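Local coordinates for protein putative methylase (Clostridium difficile, PDB 3LDU) that probably transfers methyl groups to guanine bases of ribosomal RNA, and holds a GTP molecule in the pocket of its methyltransferase domain, at residues Lys19-Ala22 / Arg23-Thr26; Ala50-Asn53 / Met54-Cys58; Phe69-Ser73 / Phe74-Phe78; Glu124-Lys127 / Lys128-Glu132. All blocks are in the same frame, centred on the assembly; numbering follows the deposited sequence.

Interaction 1: residues Lys19-Ala22 / Arg23-Thr26; sequences KMLA and REIT
Thr26 meets the flat carbonyl group of Ala22 from opposite faces of its plane: the backbone N comes in tilted from one face and the hydroxyl from the other. Both donors stand 2.9 Å from the acceptor, Thr26 N to Ala22 O and Thr26 OG1 to Ala22 O, and the hydroxyl lies 36° out of the plane, so it is not aimed at a lone pair. With OG1 beside the backbone N (chi1 -61°), the hydroxyl is folded back along helix 18-27 towards this carbonyl; it also bonds to a glycerol molecule.

The Glu24 side chain crosses that of Leu21 at about a right angle. Extended beyond CG, it brings its carboxylate oxygen OE2 alongside Leu21 CD1, 3.8 Å away. Next to this pair, Leu21 CG and Ile25 CD1 are 3.9 Å apart, one helical turn from each other. Both side chains face the sheet, against Ile40 and, for Ile25, also Ile32 and Tyr42.

Ordinary helical bonds, such as Ile25 N to Leu21 O at 3.0 Å, fix the spacing. The buried carboxylate is satisfied by Arg57 N, Cys58 N and the Tyr189 hydroxyl; three such donors round a buried carboxylate would be expected to favour its ionised form.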
loop_
_atom_site.group_PDB
_atom_site.type_symbol
_atom_site.label_atom_id
_atom_site.label_comp_id
_atom_site.label_asym_id
_atom_site.label_seq_id
_atom_site.Cartn_x
_atom_site.Cartn_y
_atom_site.Cartn_z
ATOM N N LYS A 19 10.450 1.428 5.148
ATOM C CA LYS A 19 11.403 0.322 5.200
ATOM C C LYS A 19 10.881 -0.927 4.481
ATOM O O LYS A 19 11.628 -1.593 3.766
ATOM C CB LYS A 19 11.737 -0.030 6.656
ATOM C CG LYS A 19 13.199 0.101 7.007
ATOM C CD LYS A 19 13.652 1.546 6.952
ATOM C CE LYS A 19 14.663 1.832 8.053
ATOM N NZ LYS A 19 14.083 1.554 9.401
HETATM N N MSE A 20 9.602 -1.251 4.682
HETATM C CA MSE A 20 9.012 -2.408 4.023
HETATM C C MSE A 20 8.942 -2.183 2.526
HETATM O O MSE A 20 9.258 -3.079 1.756
HETATM C CB MSE A 20 7.608 -2.703 4.537
HETATM C CG MSE A 20 7.582 -3.259 5.937
HETATM SE SE MSE A 20 7.769 -1.889 7.282
HETATM C CE MSE A 20 8.121 -0.247 6.363
ATOM N N LEU A 21 8.517 -0.991 2.125
ATOM C CA LEU A 21 8.432 -0.665 0.685
ATOM C C LEU A 21 9.817 -0.692 0.031
ATOM O O LEU A 21 9.990 -1.203 -1.072
ATOM C CB LEU A 21 7.785 0.700 0.477
ATOM C CG LEU A 21 7.637 1.199 -0.975
ATOM C CD1 LEU A 21 7.033 0.122 -1.895
ATOM C CD2 LEU A 21 6.782 2.437 -0.986
ATOM N N ALA A 22 10.812 -0.144 0.716
ATOM C CA ALA A 22 12.164 -0.136 0.175
ATOM C C ALA A 22 12.672 -1.559 -0.027
ATOM O O ALA A 22 13.340 -1.861 -1.025
ATOM C CB ALA A 22 13.100 0.646 1.087
ATOM N N ARG A 23 12.334 -2.436 0.910
ATOM C CA ARG A 23 12.745 -3.824 0.840
ATOM C C ARG A 23 12.106 -4.497 -0.384
ATOM O O ARG A 23 12.763 -5.257 -1.097
ATOM C CB ARG A 23 12.328 -4.522 2.136
ATOM C CG ARG A 23 12.693 -5.966 2.261
ATOM C CD ARG A 23 12.183 -6.466 3.610
ATOM N NE ARG A 23 12.759 -5.715 4.728
ATOM C CZ ARG A 23 12.298 -5.763 5.981
ATOM N NH1 ARG A 23 11.235 -6.500 6.275
ATOM N NH2 ARG A 23 12.888 -5.054 6.937
ATOM N N GLU A 24 10.827 -4.208 -0.625
ATOM C CA GLU A 24 10.117 -4.773 -1.780
ATOM C C GLU A 24 10.765 -4.320 -3.093
ATOM O O GLU A 24 10.934 -5.106 -4.026
ATOM C CB GLU A 24 8.669 -4.283 -1.816
ATOM C CG GLU A 24 7.739 -4.839 -0.752
ATOM C CD GLU A 24 6.289 -4.544 -1.116
ATOM O OE1 GLU A 24 5.611 -5.464 -1.612
ATOM O OE2 GLU A 24 5.848 -3.385 -0.965
ATOM N N ILE A 25 11.078 -3.036 -3.162
ATOM C CA ILE A 25 11.693 -2.454 -4.350
ATOM C C ILE A 25 13.060 -3.077 -4.590
ATOM O O ILE A 25 13.413 -3.423 -5.718
ATOM C CB ILE A 25 11.827 -0.932 -4.201
ATOM C CG1 ILE A 25 10.435 -0.291 -4.231
ATOM C CG2 ILE A 25 12.725 -0.340 -5.319
ATOM C CD1 ILE A 25 10.420 1.172 -3.756
ATOM N N THR A 26 13.802 -3.276 -3.505
ATOM C CA THR A 26 15.119 -3.889 -3.602
ATOM C C THR A 26 14.975 -5.321 -4.124
ATOM O O THR A 26 15.764 -5.766 -4.957
ATOM C CB THR A 26 15.847 -3.847 -2.235
ATOM O OG1 THR A 26 16.017 -2.479 -1.844
ATOM C CG2 THR A 26 17.213 -4.508 -2.324
#

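Interaction 2: residues Ala50-Asn53 / Met54-Cys58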
loop_
_atom_site.group_PDB
_atom_site.type_symbol
_atom_site.label_atom_id
_atom_site.label_comp_id
_atom_site.label_asym_id
_atom_site.label_seq_id
_atom_site.Cartn_x
_atom_site.Cartn_y
_atom_site.Cartn_z
ATOM N N ALA A 50 5.527 -1.594 -15.151
ATOM C CA ALA A 50 4.715 -2.806 -15.096
ATOM C C ALA A 50 4.995 -3.623 -13.826
ATOM O O ALA A 50 4.075 -4.022 -13.098
ATOM C CB ALA A 50 4.952 -3.663 -16.350
ATOM N N LYS A 51 6.272 -3.878 -13.564
ATOM C CA LYS A 51 6.649 -4.701 -12.411
ATOM C C LYS A 51 6.292 -4.057 -11.084
ATOM O O LYS A 51 5.892 -4.751 -10.160
ATOM C CB LYS A 51 8.147 -5.026 -12.423
ATOM C CG LYS A 51 8.498 -6.252 -13.265
ATOM C CD LYS A 51 10.007 -6.443 -13.370
ATOM C CE LYS A 51 10.670 -6.510 -12.001
ATOM N NZ LYS A 51 12.141 -6.745 -12.121
ATOM N N SER A 52 6.452 -2.740 -10.986
ATOM C CA SER A 52 6.168 -2.036 -9.725
ATOM C C SER A 52 4.684 -2.065 -9.387
ATOM O O SER A 52 4.300 -2.387 -8.260
ATOM C CB SER A 52 6.684 -0.598 -9.790
ATOM O OG SER A 52 8.094 -0.603 -9.909
ATOM N N ASN A 53 3.843 -1.747 -10.361
ATOM C CA ASN A 53 2.400 -1.863 -10.179
ATOM C C ASN A 53 1.968 -3.300 -9.904
ATOM O O ASN A 53 1.077 -3.548 -9.090
ATOM C CB ASN A 53 1.667 -1.336 -11.425
ATOM C CG ASN A 53 1.593 0.163 -11.444
ATOM O OD1 ASN A 53 0.915 0.763 -10.612
ATOM N ND2 ASN A 53 2.300 0.789 -12.385
HETATM N N MSE A 54 2.619 -4.251 -10.565
HETATM C CA MSE A 54 2.221 -5.654 -10.440
HETATM C C MSE A 54 2.538 -6.223 -9.061
HETATM O O MSE A 54 1.745 -6.994 -8.491
HETATM C CB MSE A 54 2.935 -6.498 -11.494
HETATM C CG MSE A 54 2.604 -7.985 -11.453
HETATM SE SE MSE A 54 0.703 -8.378 -11.738
HETATM C CE MSE A 54 0.304 -7.124 -13.095
ATOM N N TRP A 55 3.706 -5.851 -8.543
ATOM C CA TRP A 55 4.310 -6.574 -7.428
ATOM C C TRP A 55 4.348 -5.839 -6.088
ATOM O O TRP A 55 4.381 -6.485 -5.039
ATOM C CB TRP A 55 5.731 -7.033 -7.804
ATOM C CG TRP A 55 5.729 -8.235 -8.711
ATOM C CD1 TRP A 55 5.949 -8.254 -10.068
ATOM C CD2 TRP A 55 5.435 -9.578 -8.329
ATOM N NE1 TRP A 55 5.831 -9.545 -10.538
ATOM C CE2 TRP A 55 5.514 -10.374 -9.494
ATOM C CE3 TRP A 55 5.121 -10.198 -7.112
ATOM C CZ2 TRP A 55 5.297 -11.751 -9.473
ATOM C CZ3 TRP A 55 4.898 -11.557 -7.093
ATOM C CH2 TRP A 55 4.987 -12.322 -8.264
ATOM N N LEU A 56 4.360 -4.508 -6.097
ATOM C CA LEU A 56 4.508 -3.800 -4.822
ATOM C C LEU A 56 3.228 -3.857 -3.971
ATOM O O LEU A 56 2.159 -3.416 -4.415
ATOM C CB LEU A 56 4.935 -2.343 -5.072
ATOM C CG LEU A 56 6.292 -2.191 -5.749
ATOM C CD1 LEU A 56 6.567 -0.698 -6.003
ATOM C CD2 LEU A 56 7.406 -2.812 -4.905
ATOM N N ARG A 57 3.347 -4.391 -2.751
ATOM C CA ARG A 57 2.208 -4.538 -1.840
ATOM C C ARG A 57 2.064 -3.381 -0.867
ATOM O O ARG A 57 0.993 -3.188 -0.300
ATOM C CB ARG A 57 2.331 -5.835 -1.036
ATOM C CG ARG A 57 2.584 -7.055 -1.887
ATOM C CD ARG A 57 2.615 -8.329 -1.070
ATOM N NE ARG A 57 3.160 -9.444 -1.845
ATOM C CZ ARG A 57 2.419 -10.301 -2.531
ATOM N NH1 ARG A 57 1.089 -10.176 -2.545
ATOM N NH2 ARG A 57 3.006 -11.272 -3.216
ATOM N N CYS A 58 3.134 -2.608 -0.680
ATOM C CA CYS A 58 3.116 -1.511 0.297
ATOM C C CYS A 58 3.105 -0.109 -0.317
ATOM O O CYS A 58 3.089 0.890 0.394
ATOM C CB CYS A 58 4.285 -1.665 1.265
ATOM S SG CYS A 58 4.129 -3.175 2.279
HETATM O O HOH W 1 0.172 -3.724 -6.518
#
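Met54, Trp55 and Leu56 each send a backbone N-H to the carbonyl four residues back, which makes up the last turn of helix 48-55. Met54 N lies 2.9 Å from Ala50 O, Trp55 N 2.9 Å from Lys51 O, and Leu56 N 3.0 Å from Ser52 O. The last bond is still straight, at 159°, although Leu56 is already the first residue to leave helical torsions, its psi having swung to 122°. Leu56 alone takes an extended conformation; Arg57 and Cys58 turn again in the loop. A water bridges the turn by donating to Asn53 O at 2.7 Å and to Leu56 O at 2.9 Å.

The Leu56 side chain turns back on the helix. With CG beside the backbone N (chi1 -63°), it lies beside the Ser52 carbonyl oxygen, Leu56 CG to Ser52 O being 3.2 Å, and its CD1 meets Ser52 CB at 3.8 Å. The serine hydroxyl is engaged by Gly48 O, one turn earlier. One turn back from Trp55 on the same side of the helix, Lys51 O sits at the edge of the Trp55 indole, in the ring plane, with Trp55 CD1 as the nearest ring atom at 3.5 Å. The Lys51 ammonium reaches onward to Leu28 O, while the Asn53 amide bonds to Thr161 and Thr160.

Strand order 2-3-1-4 with helices after the first and third strands is the βαββαβ ferredoxin-like fold. This contact is the end of its second helix, where Leu56 packs on Ile25 and Glu24 of the first.

Interaction 3: residues Phe69-Ser73 / Phe74-Phe78; sequences FEAKS and FDELF
Ser73 caps the N-terminus of helix 74-82 by accepting from Glu76 N at OG, 3.0 Å away, and this cap belongs to the tight side of the contact. The serine oxygen sits between backbone N and carbonyl carbon (chi1 68°), which turns it back over the first helical turn. Leu77 N closes the same turn on Ser73 O at 2.9 Å. Glu76, at the third helical position, would complete a capping box by accepting from Ser73 N; instead its OE2 takes Lys72 N, 2.9 Å away in a nearly straight bond (174°) that comes from above the carboxylate plane. Ser73 N is left buried without a partner. The apolar part is Ala71 CB against Leu77 CB at 4.0 Å, and the Phe69 ring presenting its edge, CE1, to Leu77 CD1 at 4.1 Å.

The solvent side is looser. Glu70 and Glu76 approach with like charges, their OE1 atoms 4.8 Å apart, and a water lies near both, 2.7 Å from Glu76 OE1. It can serve both carboxylates only if its protons are not spent on other acceptors in reach, so this bridge is provisional. It would probably ease the repulsion.

Strand 63-70 thus passes through a short loop into helix 74-82, in the THUMP region. Phe69 and Ala71 lie on Val154 of strand 153-159, Lys72 forms a salt bridge with Asp152, and Phe74 and Phe78 pack on Ile117 of helix 111-129.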
loop_
_atom_site.group_PDB
_atom_site.type_symbol
_atom_site.label_atom_id
_atom_site.label_comp_id
_atom_site.label_asym_id
_atom_site.label_seq_id
_atom_site.Cartn_x
_atom_site.Cartn_y
_atom_site.Cartn_z
ATOM N N PHE A 69 12.251 20.795 -9.645
ATOM C CA PHE A 69 12.873 22.112 -9.695
ATOM C C PHE A 69 12.315 22.976 -8.583
ATOM O O PHE A 69 11.273 22.673 -8.013
ATOM C CB PHE A 69 12.616 22.785 -11.048
ATOM C CG PHE A 69 11.156 22.814 -11.451
ATOM C CD1 PHE A 69 10.289 23.759 -10.919
ATOM C CD2 PHE A 69 10.656 21.900 -12.370
ATOM C CE1 PHE A 69 8.939 23.786 -11.292
ATOM C CE2 PHE A 69 9.319 21.925 -12.748
ATOM C CZ PHE A 69 8.460 22.868 -12.209
ATOM N N GLU A 70 13.009 24.064 -8.280
ATOM C CA GLU A 70 12.511 25.017 -7.307
ATOM C C GLU A 70 11.537 25.981 -7.979
ATOM O O GLU A 70 11.744 26.389 -9.115
ATOM C CB GLU A 70 13.678 25.788 -6.698
ATOM C CG GLU A 70 13.265 26.767 -5.631
ATOM C CD GLU A 70 14.453 27.370 -4.939
ATOM O OE1 GLU A 70 14.752 28.556 -5.206
ATOM O OE2 GLU A 70 15.097 26.651 -4.147
ATOM N N ALA A 71 10.472 26.343 -7.277
ATOM C CA ALA A 71 9.552 27.353 -7.781
ATOM C C ALA A 71 8.997 28.150 -6.610
ATOM O O ALA A 71 8.274 27.615 -5.786
ATOM C CB ALA A 71 8.423 26.714 -8.575
ATOM N N LYS A 72 9.347 29.429 -6.532
ATOM C CA LYS A 72 8.883 30.269 -5.432
ATOM C C LYS A 72 7.785 31.243 -5.866
ATOM O O LYS A 72 7.214 31.960 -5.044
ATOM C CB LYS A 72 10.058 31.030 -4.815
ATOM C CG LYS A 72 11.043 30.131 -4.071
ATOM C CD LYS A 72 12.197 30.941 -3.496
ATOM C CE LYS A 72 13.241 30.059 -2.814
ATOM N NZ LYS A 72 12.782 29.509 -1.503
ATOM N N SER A 73 7.496 31.272 -7.161
ATOM C CA SER A 73 6.419 32.109 -7.673
ATOM C C SER A 73 5.670 31.364 -8.760
ATOM O O SER A 73 6.190 30.414 -9.341
ATOM C CB SER A 73 6.998 33.398 -8.256
ATOM O OG SER A 73 7.742 33.121 -9.431
ATOM N N PHE A 74 4.455 31.803 -9.060
ATOM C CA PHE A 74 3.712 31.167 -10.134
ATOM C C PHE A 74 4.382 31.372 -11.499
ATOM O O PHE A 74 4.361 30.484 -12.345
ATOM C CB PHE A 74 2.242 31.585 -10.108
ATOM C CG PHE A 74 1.483 31.020 -8.922
ATOM C CD1 PHE A 74 1.155 29.676 -8.874
ATOM C CD2 PHE A 74 1.139 31.827 -7.850
ATOM C CE1 PHE A 74 0.481 29.148 -7.788
ATOM C CE2 PHE A 74 0.460 31.307 -6.757
ATOM C CZ PHE A 74 0.130 29.969 -6.731
ATOM N N ASP A 75 5.016 32.525 -11.703
ATOM C CA ASP A 75 5.790 32.734 -12.928
ATOM C C ASP A 75 6.914 31.690 -13.052
ATOM O O ASP A 75 7.127 31.113 -14.120
ATOM C CB ASP A 75 6.358 34.158 -12.979
ATOM C CG ASP A 75 5.274 35.217 -13.124
ATOM O OD1 ASP A 75 4.237 34.932 -13.762
ATOM O OD2 ASP A 75 5.460 36.341 -12.608
ATOM N N GLU A 76 7.624 31.438 -11.960
ATOM C CA GLU A 76 8.703 30.458 -11.978
ATOM C C GLU A 76 8.158 29.039 -12.211
ATOM O O GLU A 76 8.738 28.263 -12.965
ATOM C CB GLU A 76 9.527 30.538 -10.688
ATOM C CG GLU A 76 10.818 29.737 -10.732
ATOM C CD GLU A 76 11.697 29.935 -9.500
ATOM O OE1 GLU A 76 12.894 29.563 -9.570
ATOM O OE2 GLU A 76 11.201 30.454 -8.469
ATOM N N LEU A 77 7.049 28.707 -11.549
ATOM C CA LEU A 77 6.380 27.416 -11.760
ATOM C C LEU A 77 5.991 27.244 -13.240
ATOM O O LEU A 77 6.245 26.202 -13.848
ATOM C CB LEU A 77 5.137 27.304 -10.864
ATOM C CG LEU A 77 4.211 26.098 -11.096
ATOM C CD1 LEU A 77 4.954 24.814 -10.768
ATOM C CD2 LEU A 77 2.942 26.186 -10.246
ATOM N N PHE A 78 5.380 28.277 -13.810
ATOM C CA PHE A 78 5.000 28.251 -15.226
ATOM C C PHE A 78 6.201 28.081 -16.161
ATOM O O PHE A 78 6.226 27.181 -16.997
ATOM C CB PHE A 78 4.221 29.513 -15.614
ATOM C CG PHE A 78 3.832 29.549 -17.063
ATOM C CD1 PHE A 78 2.771 28.792 -17.523
ATOM C CD2 PHE A 78 4.546 30.320 -17.964
ATOM C CE1 PHE A 78 2.414 28.809 -18.862
ATOM C CE2 PHE A 78 4.198 30.345 -19.309
ATOM C CZ PHE A 78 3.126 29.594 -19.759
HETATM O O HOH W 2 13.719 30.444 -7.182
#

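Interaction 4: residues Glu124-Lys127 / Lys128-Glu132; sequences ESLK and KSYLE
The side chains of Leu126 and Tyr130 run alongside each other in the same direction at the C-terminal end of helix 111-129, which finishes with two features of a Schellman motif: a left-handed residue, Leu131 (phi 45°, psi 44°), and a 6→1 backbone closure. Leu126 CD2 touches Tyr130 CE2 at 3.9 Å, and Tyr130 CB rests 3.3 Å from Leu126 O. Tyr130 N reaches Leu126 O at 2.8 Å, nearly along the C=O axis. Regular helical bonds, Lys128 N to Glu124 O and Ser129 N to Ser125 O, lead up to it.

Around this first shell is a polar fringe. One water donates to Ser125 OG at 2.9 Å and also touches Ser129 OG, while a second donates to Ser125 O at 2.8 Å, so the two serines, one turn apart, share solvent.

Farther out, loops of the THUMP region surround these groups: Leu126 packs on Trp86 and Phe96, the Tyr130 hydroxyl is bonded to Ile90 O, and Ser125 OG to Ile84 O. Glu124 forms a salt bridge with Lys82 and stays well away from the Lys128 ammonium. The chain reverses at Leu131, and the closing bond follows: Glu132 N lies in the carbonyl plane of Lys127, on a lone pair of Lys127 O, 3.2 Å away.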
loop_
_atom_site.group_PDB
_atom_site.type_symbol
_atom_site.label_atom_id
_atom_site.label_comp_id
_atom_site.label_asym_id
_atom_site.label_seq_id
_atom_site.Cartn_x
_atom_site.Cartn_y
_atom_site.Cartn_z
ATOM N N GLU A 124 0.818 25.003 -23.347
ATOM C CA GLU A 124 1.723 25.850 -24.132
ATOM C C GLU A 124 2.869 25.032 -24.726
ATOM O O GLU A 124 3.227 25.206 -25.896
ATOM C CB GLU A 124 2.291 26.976 -23.270
ATOM C CG GLU A 124 1.326 28.103 -23.007
ATOM C CD GLU A 124 1.705 29.344 -23.779
ATOM O OE1 GLU A 124 1.079 29.601 -24.831
ATOM O OE2 GLU A 124 2.643 30.049 -23.343
ATOM N N SER A 125 3.436 24.146 -23.909
ATOM C CA SER A 125 4.535 23.279 -24.333
ATOM C C SER A 125 4.140 22.379 -25.509
ATOM O O SER A 125 4.872 22.271 -26.499
ATOM C CB SER A 125 5.031 22.420 -23.169
ATOM O OG SER A 125 6.052 21.536 -23.605
ATOM N N LEU A 126 2.980 21.742 -25.393
ATOM C CA LEU A 126 2.477 20.840 -26.427
ATOM C C LEU A 126 2.062 21.588 -27.690
ATOM O O LEU A 126 2.309 21.123 -28.799
ATOM C CB LEU A 126 1.295 20.031 -25.898
ATOM C CG LEU A 126 1.673 19.081 -24.762
ATOM C CD1 LEU A 126 0.442 18.356 -24.260
ATOM C CD2 LEU A 126 2.724 18.088 -25.241
ATOM N N LYS A 127 1.418 22.736 -27.517
ATOM C CA LYS A 127 1.003 23.549 -28.662
ATOM C C LYS A 127 2.215 23.878 -29.525
ATOM O O LYS A 127 2.146 23.879 -30.763
ATOM C CB LYS A 127 0.331 24.838 -28.178
ATOM C CG LYS A 127 0.235 25.903 -29.258
ATOM C CD LYS A 127 -0.288 27.237 -28.735
ATOM C CE LYS A 127 -0.311 28.271 -29.864
ATOM N NZ LYS A 127 -0.734 29.626 -29.412
ATOM N N LYS A 128 3.335 24.154 -28.870
ATOM C CA LYS A 128 4.572 24.467 -29.574
ATOM C C LYS A 128 5.136 23.240 -30.304
ATOM O O LYS A 128 5.536 23.326 -31.473
ATOM C CB LYS A 128 5.602 25.041 -28.597
ATOM C CG LYS A 128 6.932 25.419 -29.228
ATOM C CD LYS A 128 7.879 26.048 -28.209
ATOM C CE LYS A 128 7.375 27.406 -27.731
ATOM N NZ LYS A 128 8.356 28.078 -26.828
ATOM N N SER A 129 5.167 22.101 -29.618
ATOM C CA SER A 129 5.699 20.870 -30.205
ATOM C C SER A 129 4.839 20.362 -31.357
ATOM O O SER A 129 5.365 19.918 -32.376
ATOM C CB SER A 129 5.829 19.760 -29.149
ATOM O OG SER A 129 6.776 20.089 -28.148
ATOM N N TYR A 130 3.520 20.427 -31.181
ATOM C CA TYR A 130 2.569 19.814 -32.108
ATOM C C TYR A 130 2.018 20.807 -33.113
ATOM O O TYR A 130 1.098 20.486 -33.861
ATOM C CB TYR A 130 1.413 19.149 -31.347
ATOM C CG TYR A 130 1.849 17.955 -30.523
ATOM C CD1 TYR A 130 2.956 17.214 -30.898
ATOM C CD2 TYR A 130 1.156 17.568 -29.381
ATOM C CE1 TYR A 130 3.375 16.123 -30.171
ATOM C CE2 TYR A 130 1.572 16.461 -28.625
ATOM C CZ TYR A 130 2.687 15.745 -29.036
ATOM O OH TYR A 130 3.146 14.649 -28.337
ATOM N N LEU A 131 2.580 22.013 -33.128
ATOM C CA LEU A 131 2.167 23.034 -34.081
ATOM C C LEU A 131 0.644 23.109 -34.173
ATOM O O LEU A 131 0.084 23.179 -35.268
ATOM C CB LEU A 131 2.752 22.720 -35.458
ATOM C CG LEU A 131 4.238 22.352 -35.470
ATOM C CD1 LEU A 131 4.649 21.724 -36.799
ATOM C CD2 LEU A 131 5.098 23.566 -35.141
ATOM N N GLU A 132 -0.027 23.081 -33.025
ATOM C CA GLU A 132 -1.487 23.071 -33.014
ATOM C C GLU A 132 -2.091 24.468 -33.116
ATOM O O GLU A 132 -1.958 25.289 -32.208
ATOM C CB GLU A 132 -2.026 22.326 -31.794
ATOM C CG GLU A 132 -1.681 20.847 -31.798
ATOM C CD GLU A 132 -2.852 19.975 -31.403
ATOM O OE1 GLU A 132 -3.843 19.933 -32.162
ATOM O OE2 GLU A 132 -2.777 19.326 -30.338
HETATM O O HOH W 3 6.176 19.534 -25.740
HETATM O O HOH W 4 7.620 22.881 -26.613
#

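Interactions 1 and 2 belong to the two helices of the ferredoxin-like domain and touch: the Glu24 carboxylate of interaction 1 accepts from backbone N-H groups of interaction 2, while Glu24 CB packs on Leu56 CD2. Interaction 2 is the buried one; interaction 1 joins a buried face to an exposed one. Interactions 3 and 4 lie in the THUMP region, with centres 33 to 40 Å from the first pair, and are partly open. A water lies between two carboxylates in one, and waters join two serines in the other; interaction 2, though buried, also holds a water, between two carbonyls. Interactions 3 and 4 meet lightly, through Phe78 and Glu124. Chemically, interaction 3 starts a helix, whereas interactions 2 and 4 end one.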